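Local coordinates for protein aromatic-amino-acid transaminase TyrB (Burkholderia cenocepacia K56-2Valvano, PDB 4WD2) that probably catalyses the pyridoxal-phosphate-dependent transfer of amino groups between aromatic amino acids and 2-oxo acids, as a class I/II aminotransferase, at residues A93-R98 with L239-V244; S88-A93 with F234-L239. One frame throughout, in Å; residues are numbered along the deposited sequence.

Interaction 1 of 2, residues A93-R98 with L239-V244; sequences ADHPAR and LARRGV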
# COMPACT_ATOMS: atom_id res chain seq x y z
N ALA A 93 0.47 11.66 -24.88
CA ALA A 93 -0.95 11.78 -25.18
C ALA A 93 -1.34 11.14 -26.51
O ALA A 93 -2.41 10.54 -26.62
CB ALA A 93 -1.36 13.26 -25.18
N ASP A 94 -0.47 11.28 -27.51
CA ASP A 94 -0.80 10.83 -28.86
C ASP A 94 -0.36 9.39 -29.16
O ASP A 94 -0.37 8.97 -30.32
CB ASP A 94 -0.17 11.77 -29.89
CG ASP A 94 1.36 11.70 -29.92
OD1 ASP A 94 1.96 11.13 -28.98
OD2 ASP A 94 1.96 12.21 -30.89
N HIS A 95 0.02 8.64 -28.13
CA HIS A 95 0.56 7.31 -28.38
C HIS A 95 -0.51 6.40 -28.96
O HIS A 95 -1.63 6.37 -28.45
CB HIS A 95 1.14 6.70 -27.10
CG HIS A 95 2.09 5.59 -27.37
ND1 HIS A 95 1.68 4.37 -27.88
CD2 HIS A 95 3.44 5.50 -27.24
CE1 HIS A 95 2.73 3.58 -28.03
NE2 HIS A 95 3.81 4.25 -27.65
N PRO A 96 -0.19 5.67 -30.04
CA PRO A 96 -1.18 4.82 -30.69
C PRO A 96 -1.71 3.69 -29.79
O PRO A 96 -2.87 3.31 -29.92
CB PRO A 96 -0.42 4.24 -31.89
CG PRO A 96 1.04 4.41 -31.55
CD PRO A 96 1.09 5.70 -30.78
N ALA A 97 -0.88 3.18 -28.90
CA ALA A 97 -1.31 2.13 -27.98
C ALA A 97 -2.33 2.68 -26.99
O ALA A 97 -3.21 1.96 -26.52
CB ALA A 97 -0.13 1.52 -27.25
N ARG A 98 -2.19 3.96 -26.66
CA ARG A 98 -3.15 4.64 -25.80
C ARG A 98 -4.47 4.84 -26.54
O ARG A 98 -5.54 4.58 -25.99
CB ARG A 98 -2.59 5.98 -25.32
CG ARG A 98 -3.59 6.97 -24.77
CD ARG A 98 -2.85 8.10 -24.06
NE ARG A 98 -3.74 9.18 -23.62
CZ ARG A 98 -4.49 9.15 -22.52
NH1 ARG A 98 -4.49 8.07 -21.73
NH2 ARG A 98 -5.25 10.18 -22.21
N LEU A 239 8.81 0.47 -27.21
CA LEU A 239 8.29 -0.88 -26.98
C LEU A 239 6.81 -0.96 -27.31
O LEU A 239 6.35 -1.88 -28.01
CB LEU A 239 8.52 -1.31 -25.52
CG LEU A 239 9.87 -1.92 -25.14
CD1 LEU A 239 10.11 -1.83 -23.64
CD2 LEU A 239 9.96 -3.38 -25.60
N ALA A 240 6.05 0.03 -26.84
CA ALA A 240 4.61 0.07 -27.07
C ALA A 240 4.23 0.35 -28.53
O ALA A 240 3.27 -0.23 -29.04
CB ALA A 240 3.97 1.10 -26.15
N ARG A 241 4.98 1.21 -29.21
CA ARG A 241 4.72 1.46 -30.63
C ARG A 241 4.92 0.19 -31.46
O ARG A 241 4.26 -0.01 -32.49
CB ARG A 241 5.62 2.57 -31.17
CG ARG A 241 5.10 3.99 -30.95
CD ARG A 241 5.94 5.02 -31.70
NE ARG A 241 7.32 5.08 -31.22
CZ ARG A 241 7.76 5.91 -30.27
NH1 ARG A 241 6.93 6.76 -29.69
NH2 ARG A 241 9.04 5.89 -29.90
N ARG A 242 5.82 -0.67 -31.00
CA ARG A 242 6.16 -1.87 -31.75
C ARG A 242 5.33 -3.07 -31.31
O ARG A 242 5.52 -4.19 -31.79
CB ARG A 242 7.66 -2.17 -31.61
CG ARG A 242 8.54 -1.15 -32.35
CD ARG A 242 10.02 -1.46 -32.22
NE ARG A 242 10.34 -2.80 -32.71
CZ ARG A 242 11.57 -3.30 -32.81
NH1 ARG A 242 12.62 -2.56 -32.45
NH2 ARG A 242 11.76 -4.53 -33.27
N GLY A 243 4.40 -2.82 -30.39
CA GLY A 243 3.44 -3.83 -29.97
C GLY A 243 3.97 -4.90 -29.03
O GLY A 243 3.39 -5.98 -28.91
N VAL A 244 5.08 -4.62 -28.36
CA VAL A 244 5.69 -5.60 -27.47
C VAL A 244 4.98 -5.63 -26.12
O VAL A 244 4.73 -4.58 -25.52
CB VAL A 244 7.20 -5.29 -27.27
CG1 VAL A 244 7.84 -6.29 -26.31
CG2 VAL A 244 7.92 -5.31 -28.62
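His95 reaches across to the last turn of helix 234-241, where its imidazole meets Ala240 and Arg241. Its CG is anti to the backbone N (chi1 -161°), and from there the CE1–NE2 side of the ring is carried to the neighbouring helix. Ring atom CE1 comes within 3.3 Å of Ala240 CB, a tight fit of carbon against carbon, and the backbone N of Arg241 lies at the ring edge, close to its plane. Both ring nitrogens are occupied. ND1 accepts from Ala97 N at 3.0 Å, with the donor almost in the ring plane, while NE2 hydrogen-bonds to Arg237 O, a combination that fixes the rotation of the ring. The first of these bonds makes His95 the N-cap of helix 96-99, a short helix after helix 80-91 in the aminotransferase fold; the facing segment closes its own helix with a Schellman motif at Gly243. Arg241 runs across His95 at about a right angle, its CG 3.6 Å from His95 NE2. A bend at chi3 (-64°) turns the guanidinium to within 25° of parallel with the imidazole plane, and its NH2 forms a salt bridge with Glu238. Pro96 CG touches the same Arg241 methylene, CG, at 4.1 Å. Deeper in, Ala97 and Ala240 face each other through their methyl groups, with the two CB atoms 4.3 Å apart.

Interaction 2 of 2, residues S88-A93 with F234-L239; sequences SLVFGA and FAVREL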
# COMPACT_ATOMS: atom_id res chain seq x y z
N SER A 88 -1.03 9.11 -20.00
CA SER A 88 -0.67 10.16 -20.96
C SER A 88 0.75 10.68 -20.74
O SER A 88 1.51 10.88 -21.69
CB SER A 88 -1.67 11.32 -20.86
OG SER A 88 -1.40 12.29 -21.84
N LEU A 89 1.12 10.89 -19.48
CA LEU A 89 2.45 11.38 -19.16
C LEU A 89 3.53 10.39 -19.58
O LEU A 89 4.55 10.77 -20.14
CB LEU A 89 2.57 11.66 -17.66
CG LEU A 89 3.98 11.95 -17.13
CD1 LEU A 89 4.52 13.26 -17.68
CD2 LEU A 89 3.97 11.97 -15.61
N VAL A 90 3.30 9.11 -19.29
CA VAL A 90 4.29 8.08 -19.56
C VAL A 90 4.45 7.75 -21.05
O VAL A 90 5.57 7.65 -21.54
CB VAL A 90 3.96 6.78 -18.80
CG1 VAL A 90 4.89 5.64 -19.24
CG2 VAL A 90 4.08 7.01 -17.30
N PHE A 91 3.33 7.58 -21.76
CA PHE A 91 3.39 7.13 -23.14
C PHE A 91 3.29 8.27 -24.15
O PHE A 91 3.57 8.08 -25.34
CB PHE A 91 2.28 6.10 -23.42
CG PHE A 91 2.42 4.83 -22.63
CD1 PHE A 91 1.85 4.71 -21.37
CD2 PHE A 91 3.12 3.75 -23.15
CE1 PHE A 91 1.99 3.54 -20.64
CE2 PHE A 91 3.25 2.57 -22.42
CZ PHE A 91 2.69 2.47 -21.16
N GLY A 92 2.89 9.44 -23.68
CA GLY A 92 2.59 10.55 -24.56
C GLY A 92 1.11 10.50 -24.91
O GLY A 92 0.57 9.42 -25.19
N ALA A 93 0.47 11.66 -24.88
CA ALA A 93 -0.95 11.78 -25.18
C ALA A 93 -1.34 11.14 -26.51
O ALA A 93 -2.41 10.54 -26.62
CB ALA A 93 -1.36 13.26 -25.18
N PHE A 234 11.52 7.07 -23.78
CA PHE A 234 11.69 6.51 -25.13
C PHE A 234 11.55 4.99 -25.17
O PHE A 234 10.89 4.46 -26.05
CB PHE A 234 13.05 6.89 -25.74
CG PHE A 234 13.34 6.16 -27.05
CD1 PHE A 234 12.84 6.65 -28.25
CD2 PHE A 234 14.07 4.98 -27.07
CE1 PHE A 234 13.07 5.98 -29.45
CE2 PHE A 234 14.31 4.31 -28.25
CZ PHE A 234 13.81 4.80 -29.44
N ALA A 235 12.19 4.30 -24.22
CA ALA A 235 12.17 2.84 -24.20
C ALA A 235 10.75 2.31 -24.08
O ALA A 235 10.36 1.37 -24.78
CB ALA A 235 13.03 2.32 -23.07
N VAL A 236 9.97 2.92 -23.19
CA VAL A 236 8.59 2.54 -22.97
C VAL A 236 7.75 2.80 -24.21
O VAL A 236 6.99 1.94 -24.66
CB VAL A 236 8.00 3.29 -21.75
CG1 VAL A 236 6.51 3.08 -21.67
CG2 VAL A 236 8.67 2.84 -20.46
N ARG A 237 7.89 4.00 -24.78
CA ARG A 237 7.08 4.41 -25.91
C ARG A 237 7.43 3.61 -27.17
O ARG A 237 6.55 3.26 -27.95
CB ARG A 237 7.25 5.92 -26.16
CG ARG A 237 6.78 6.76 -24.98
CD ARG A 237 6.84 8.28 -25.25
NE ARG A 237 6.47 9.01 -24.04
CZ ARG A 237 6.42 10.34 -23.93
NH1 ARG A 237 6.71 11.11 -24.96
NH2 ARG A 237 6.08 10.89 -22.77
N GLU A 238 8.72 3.30 -27.36
CA GLU A 238 9.14 2.52 -28.52
C GLU A 238 8.72 1.05 -28.41
O GLU A 238 8.30 0.44 -29.40
CB GLU A 238 10.65 2.64 -28.74
CG GLU A 238 11.18 1.96 -30.00
CD GLU A 238 10.67 2.60 -31.29
OE1 GLU A 238 10.01 3.66 -31.24
OE2 GLU A 238 10.95 2.05 -32.38
N LEU A 239 8.81 0.47 -27.21
CA LEU A 239 8.29 -0.88 -26.98
C LEU A 239 6.81 -0.96 -27.31
O LEU A 239 6.35 -1.88 -28.01
CB LEU A 239 8.52 -1.31 -25.52
CG LEU A 239 9.87 -1.92 -25.14
CD1 LEU A 239 10.11 -1.83 -23.64
CD2 LEU A 239 9.96 -3.38 -25.60
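The guanidinium of Arg237 has the peptide between Phe91 and Gly92 over one face, with Gly92 N 3.3 Å above its plane and offset toward the rim, while the carbonyl oxygens of Leu89 and Val90 lie at its edge. The Phe91 ring carries Val90 CG1 on one face, 3.8 Å above the plane, and receives Val236 CG1 at an oblique approach, 3.4 Å from its CE2. Arg237 is extended from CG to NE, which carries its planar end from helix 234-241 to the last turn of helix 80-91. There NE donates to Val90 O over 3.0 Å in a nearly straight bond (170°), with the oxygen in the guanidinium plane but the donor above the carbonyl plane. NH2 adds a weak bond to Leu89 O, also 3.0 Å long but bent to 130°, and NH1 forms a salt bridge with Asp230. The arginine thus takes up carbonyls of the final turn of helix 80-91, just before the chain departs from the helix at Gly92 with positive phi. Beside these polar bonds, Val90 and Val236 meet through their CG1 methyls, 3.9 Å apart, and both also touch strands 215-220 and 246-251 of the large sheet. A cation bound to the carbonyl end of a helix probably interacts favourably with the helix dipole, and Asp230 would help to balance its charge and hold the guanidinium in place.

Overall arrangement
Interactions 1 and 2 are neighbouring parts of one interface, their centres about 7 Å apart. Helix 234-241 serves both: Val236 and Arg237, in its first turn, meet the end of helix 80-91, and its last turn meets the start of helix 96-99. The two partner helices follow each other in the chain, so one connection, shared at Ala93, links the contacts. The 2.9 Å hydrogen bond between His95 NE2 and Arg237 O couples them directly, joining the residue that caps one helix start to the backbone of the arginine that bonds to the carbonyls at a helix end. Lys254, which carries pyridoxal phosphate as a Schiff base, follows strand 246-251, against which interaction 2 packs.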